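ESX-1 secretion system protein EccA1 (Mycobacterium tuberculosis, PDB 4F3V) is an ATPase component of the ESX-1 type VII secretion system that may power export of virulence factors, represented here by its N-terminal tetratricopeptide-repeat domain. Local coordinates at residues I210-A215 and P250-K255; A217-G222 and A244-D249. All coordinates share one frame; numbering follows the deposited sequence.

Contact 1. Residues I210-A215 and P250-K255; sequences IAWYLA and PSYRLK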
# COMPACT_ATOMS: atom_id res chain seq x y z
N ILE A 210 -1.23 -14.53 -1.18
CA ILE A 210 -1.99 -15.65 -0.66
C ILE A 210 -1.37 -16.98 -1.16
O ILE A 210 -1.03 -17.86 -0.35
CB ILE A 210 -3.48 -15.57 -1.04
CG1 ILE A 210 -4.18 -14.45 -0.26
CG2 ILE A 210 -4.17 -16.91 -0.74
CD1 ILE A 210 -5.60 -14.15 -0.74
N ALA A 211 -1.19 -17.11 -2.47
CA ALA A 211 -0.67 -18.38 -3.04
C ALA A 211 0.79 -18.62 -2.65
O ALA A 211 1.15 -19.73 -2.29
CB ALA A 211 -0.83 -18.39 -4.56
N TRP A 212 1.60 -17.57 -2.70
CA TRP A 212 3.01 -17.68 -2.33
C TRP A 212 3.21 -18.16 -0.93
O TRP A 212 3.97 -19.08 -0.68
CB TRP A 212 3.72 -16.34 -2.50
CG TRP A 212 5.15 -16.37 -2.06
CD1 TRP A 212 5.70 -15.83 -0.90
CD2 TRP A 212 6.28 -16.94 -2.79
NE1 TRP A 212 7.05 -16.05 -0.85
CE2 TRP A 212 7.46 -16.71 -1.97
CE3 TRP A 212 6.42 -17.61 -4.01
CZ2 TRP A 212 8.73 -17.14 -2.36
CZ3 TRP A 212 7.69 -18.04 -4.40
CH2 TRP A 212 8.82 -17.82 -3.59
N TYR A 213 2.53 -17.54 0.02
CA TYR A 213 2.70 -17.90 1.42
C TYR A 213 2.04 -19.23 1.77
O TYR A 213 2.56 -19.97 2.62
CB TYR A 213 2.29 -16.74 2.34
CG TYR A 213 3.36 -15.67 2.40
CD1 TYR A 213 4.54 -15.87 3.13
CD2 TYR A 213 3.23 -14.48 1.72
CE1 TYR A 213 5.55 -14.90 3.18
CE2 TYR A 213 4.23 -13.51 1.76
CZ TYR A 213 5.38 -13.72 2.50
OH TYR A 213 6.36 -12.76 2.54
N LEU A 214 0.93 -19.56 1.11
CA LEU A 214 0.38 -20.92 1.24
C LEU A 214 1.41 -21.93 0.76
O LEU A 214 1.62 -22.95 1.42
CB LEU A 214 -0.94 -21.12 0.46
CG LEU A 214 -2.25 -20.59 1.08
CD1 LEU A 214 -3.39 -20.59 0.03
CD2 LEU A 214 -2.63 -21.44 2.30
N ALA A 215 2.03 -21.67 -0.40
CA ALA A 215 3.02 -22.62 -0.96
C ALA A 215 4.19 -22.77 -0.02
O ALA A 215 4.64 -23.90 0.26
CB ALA A 215 3.51 -22.18 -2.34
N PRO A 250 13.40 -27.48 -4.61
CA PRO A 250 12.66 -27.82 -3.39
C PRO A 250 13.31 -27.34 -2.10
O PRO A 250 12.63 -27.29 -1.07
CB PRO A 250 12.61 -29.35 -3.41
CG PRO A 250 13.67 -29.78 -4.35
CD PRO A 250 13.80 -28.69 -5.36
N SER A 251 14.59 -26.97 -2.15
CA SER A 251 15.24 -26.39 -0.98
C SER A 251 14.96 -24.89 -0.86
O SER A 251 15.39 -24.28 0.09
CB SER A 251 16.75 -26.64 -1.01
OG SER A 251 17.37 -25.88 -2.03
N TYR A 252 14.25 -24.30 -1.82
CA TYR A 252 13.85 -22.89 -1.71
C TYR A 252 12.77 -22.77 -0.63
O TYR A 252 11.62 -23.16 -0.85
CB TYR A 252 13.33 -22.37 -3.06
CG TYR A 252 13.20 -20.87 -3.17
CD1 TYR A 252 12.33 -20.17 -2.34
CD2 TYR A 252 13.91 -20.15 -4.14
CE1 TYR A 252 12.22 -18.79 -2.46
CE2 TYR A 252 13.79 -18.78 -4.26
CZ TYR A 252 12.94 -18.12 -3.42
OH TYR A 252 12.81 -16.76 -3.53
N ARG A 253 13.13 -22.20 0.53
CA ARG A 253 12.19 -22.09 1.65
C ARG A 253 12.14 -20.70 2.24
O ARG A 253 13.09 -19.94 2.14
CB ARG A 253 12.58 -23.04 2.78
CG ARG A 253 12.81 -24.44 2.31
CD ARG A 253 12.71 -25.46 3.42
NE ARG A 253 12.45 -26.78 2.83
CZ ARG A 253 11.75 -27.74 3.41
NH1 ARG A 253 11.22 -27.55 4.62
NH2 ARG A 253 11.55 -28.90 2.78
N LEU A 254 11.00 -20.40 2.85
CA LEU A 254 10.81 -19.19 3.62
C LEU A 254 11.72 -19.19 4.85
O LEU A 254 11.74 -20.16 5.60
CB LEU A 254 9.35 -19.12 4.06
CG LEU A 254 8.91 -17.88 4.79
CD1 LEU A 254 9.12 -16.67 3.89
CD2 LEU A 254 7.47 -18.05 5.29
N LYS A 255 12.48 -18.12 5.05
CA LYS A 255 13.28 -17.98 6.28
C LYS A 255 12.37 -17.34 7.30
O LYS A 255 11.84 -16.28 7.04
CB LYS A 255 14.52 -17.13 6.03
CG LYS A 255 15.40 -17.70 4.93
CD LYS A 255 16.76 -17.00 4.81
CE LYS A 255 17.45 -17.38 3.51
NZ LYS A 255 18.80 -16.76 3.42
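W212 and Y252 meet with their ring planes almost perpendicular, at 86°, and CE1 of Y252 comes up to the edge of the indole, near its plane. The centroids of the W212 six-membered ring and the Y252 ring lie 5.9 Å apart. The benzo corner of the indole does the touching: CH2 of W212 comes to 3.7 Å from CE1 of Y252. The neighbouring atom CZ2 of W212 lies 3.9 Å from CE1 of Y252, so one tyrosine carbon spans two atoms of the indole rim. W212 leaves the helix with CG anti to the backbone N (chi1 177°), which carries the far end of the indole toward the 250-255 loop although its CB does not point there. The second pair, Y213 and L254, also crosses at about a right angle. Here one methyl, CD1 of L254, approaches CE1 of Y213 at 4.0 Å. The two helix residues also pack on each other: CD1 of W212 stands 3.7 Å above the centre of the Y213 ring, while CD2 of Y213 lies in plane at the indole edge, which probably restricts how far either ring can turn. The contact is apolar and light, burying 151 Å² in all. A charge is nevertheless at hand, because K242 makes a cation-pi contact with W212. On the fold scale, helix 207-221 of this mainly helical tetratricopeptide-repeat domain offers two successive aromatics to the loop that follows helix 241-248. That helix packs on W212 and Y252 through A246, whereas N183 of helix 167-183 touches both Y213 and L254 at the other end of the contact.

Contact 2. Residues A217-G222 and A244-D249; sequences ARRSQG and AAALKD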
# COMPACT_ATOMS: atom_id res chain seq x y z
N ALA A 217 4.23 -22.19 3.26
CA ALA A 217 3.79 -22.92 4.45
C ALA A 217 3.73 -24.43 4.19
O ALA A 217 4.16 -25.23 5.03
CB ALA A 217 2.45 -22.43 4.95
N ARG A 218 3.16 -24.82 3.05
CA ARG A 218 3.06 -26.24 2.72
C ARG A 218 4.42 -26.88 2.59
O ARG A 218 4.65 -28.00 3.09
CB ARG A 218 2.27 -26.46 1.43
CG ARG A 218 0.82 -26.05 1.53
CD ARG A 218 0.04 -27.01 2.39
NE ARG A 218 -1.31 -26.52 2.52
CZ ARG A 218 -2.22 -26.98 3.38
NH1 ARG A 218 -1.93 -27.95 4.23
NH2 ARG A 218 -3.43 -26.44 3.38
N ARG A 219 5.32 -26.21 1.89
CA ARG A 219 6.66 -26.75 1.69
C ARG A 219 7.38 -26.95 3.04
O ARG A 219 7.98 -27.99 3.27
CB ARG A 219 7.49 -25.85 0.79
CG ARG A 219 8.94 -26.31 0.65
CD ARG A 219 9.63 -25.59 -0.48
NE ARG A 219 9.30 -26.18 -1.77
CZ ARG A 219 9.60 -25.62 -2.93
NH1 ARG A 219 10.23 -24.44 -2.99
NH2 ARG A 219 9.28 -26.24 -4.06
N SER A 220 7.30 -25.96 3.93
CA SER A 220 7.99 -26.08 5.23
C SER A 220 7.39 -27.17 6.11
O SER A 220 8.08 -27.77 6.91
CB SER A 220 8.00 -24.75 5.97
OG SER A 220 8.81 -23.81 5.25
N GLN A 221 6.10 -27.45 5.95
CA GLN A 221 5.51 -28.61 6.63
C GLN A 221 5.86 -29.96 5.99
O GLN A 221 5.55 -31.00 6.55
CB GLN A 221 3.99 -28.49 6.63
CG GLN A 221 3.48 -27.37 7.49
CD GLN A 221 2.00 -27.17 7.27
OE1 GLN A 221 1.50 -27.25 6.14
NE2 GLN A 221 1.30 -26.93 8.35
N GLY A 222 6.47 -29.93 4.81
CA GLY A 222 6.86 -31.16 4.12
C GLY A 222 5.91 -31.57 3.02
O GLY A 222 6.16 -32.57 2.34
N ALA A 244 9.31 -19.25 -10.50
CA ALA A 244 10.05 -20.19 -11.34
C ALA A 244 11.18 -20.84 -10.55
O ALA A 244 11.37 -22.07 -10.61
CB ALA A 244 10.60 -19.49 -12.58
N ALA A 245 11.92 -20.03 -9.80
CA ALA A 245 13.04 -20.50 -8.99
C ALA A 245 12.56 -21.45 -7.88
O ALA A 245 13.17 -22.49 -7.64
CB ALA A 245 13.82 -19.33 -8.41
N ALA A 246 11.49 -21.10 -7.20
CA ALA A 246 10.97 -21.92 -6.10
C ALA A 246 10.40 -23.25 -6.62
O ALA A 246 10.45 -24.27 -5.93
CB ALA A 246 9.91 -21.13 -5.35
N LEU A 247 9.84 -23.23 -7.82
CA LEU A 247 9.29 -24.44 -8.45
C LEU A 247 10.42 -25.40 -8.85
O LEU A 247 10.31 -26.63 -8.68
CB LEU A 247 8.41 -24.03 -9.63
CG LEU A 247 7.33 -25.00 -10.12
CD1 LEU A 247 6.30 -25.26 -9.03
CD2 LEU A 247 6.68 -24.46 -11.40
N LYS A 248 11.53 -24.85 -9.31
CA LYS A 248 12.67 -25.65 -9.76
C LYS A 248 13.52 -26.19 -8.61
O LYS A 248 14.28 -27.12 -8.80
CB LYS A 248 13.56 -24.88 -10.76
CG LYS A 248 13.04 -24.96 -12.18
CD LYS A 248 14.10 -24.65 -13.23
CE LYS A 248 13.58 -24.98 -14.65
NZ LYS A 248 14.38 -26.01 -15.37
N ASP A 249 13.41 -25.60 -7.42
CA ASP A 249 14.31 -25.95 -6.30
C ASP A 249 13.52 -26.21 -5.01
O ASP A 249 13.02 -25.26 -4.39
CB ASP A 249 15.32 -24.84 -6.10
CG ASP A 249 16.31 -25.15 -5.02
OD1 ASP A 249 16.33 -26.27 -4.47
OD2 ASP A 249 17.10 -24.24 -4.72
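R219 reaches from helix 207-221 to the C-terminal turn of helix 241-248 and grips the carbonyl oxygen of A246 with both terminal nitrogens. The two hydrogen bonds are equal in length, NH1 of R219 to O of A246 and NH2 of R219 to O of A246 each measuring 3.0 Å. Their N-H...O angles, both near 146°, are moderately bent, as expected when a forked donor converges on one atom. The acceptor lies in the guanidinium plane, but both nitrogens arrive from the same face of the carbonyl, tilted 27° from its plane. The extended start of the arginine chain carries it across to helix 241-248 before a bend at chi3 (-80°) turns the guanidinium end-on to its acceptor. This is the tight part of the contact, and it is buried: CB of A246 packs at 4.1 Å from NH1 of R219. An arginine side chain thus bonds a carbonyl in the last turn of a neighbouring helix of the repeat domain, where the residue four places on from A246 is P250, which has no N-H to offer; the positive charge would also suit the negative end of the helix dipole. Two further partners fix the guanidinium, E224 through a salt bridge to NH2 and the carbonyl of Y252 through a probable hydrogen bond to NH1. Toward D249 the contact is looser. O of D249 comes within 3.2 Å of NH1 of R219, but at too poor an angle to bond; OD1 of D249 stays 6.5 Å from NH1 of R219 and is hydrogen-bonded to OG of S251. L247, directed away, packs on L231 and E232 of helix 224-237, and the solvent side lies beyond R219, where helix 207-221 ends at the exposed G222 in a Schellman motif.

How the contacts relate
Both contacts draw on helix 207-221, contact 1 on its middle and contact 2 on its C-terminal part, and their centres are only 5 Å apart. Both lie peripherally, on the same side of the chain's centre, about 22 Å (contact 1) and 27 Å (contact 2) from it, so contact 2 is the more buried locally although farther out. It works by polar chemistry, a charged group meeting the end of a helix; contact 1, partly buried, joins aromatic and aliphatic side chains to a loop. R219 is the junction: O of P250 packs 3.5 Å from CD of R219. Both place helix 241-248 or the loop after it beside helix 207-221.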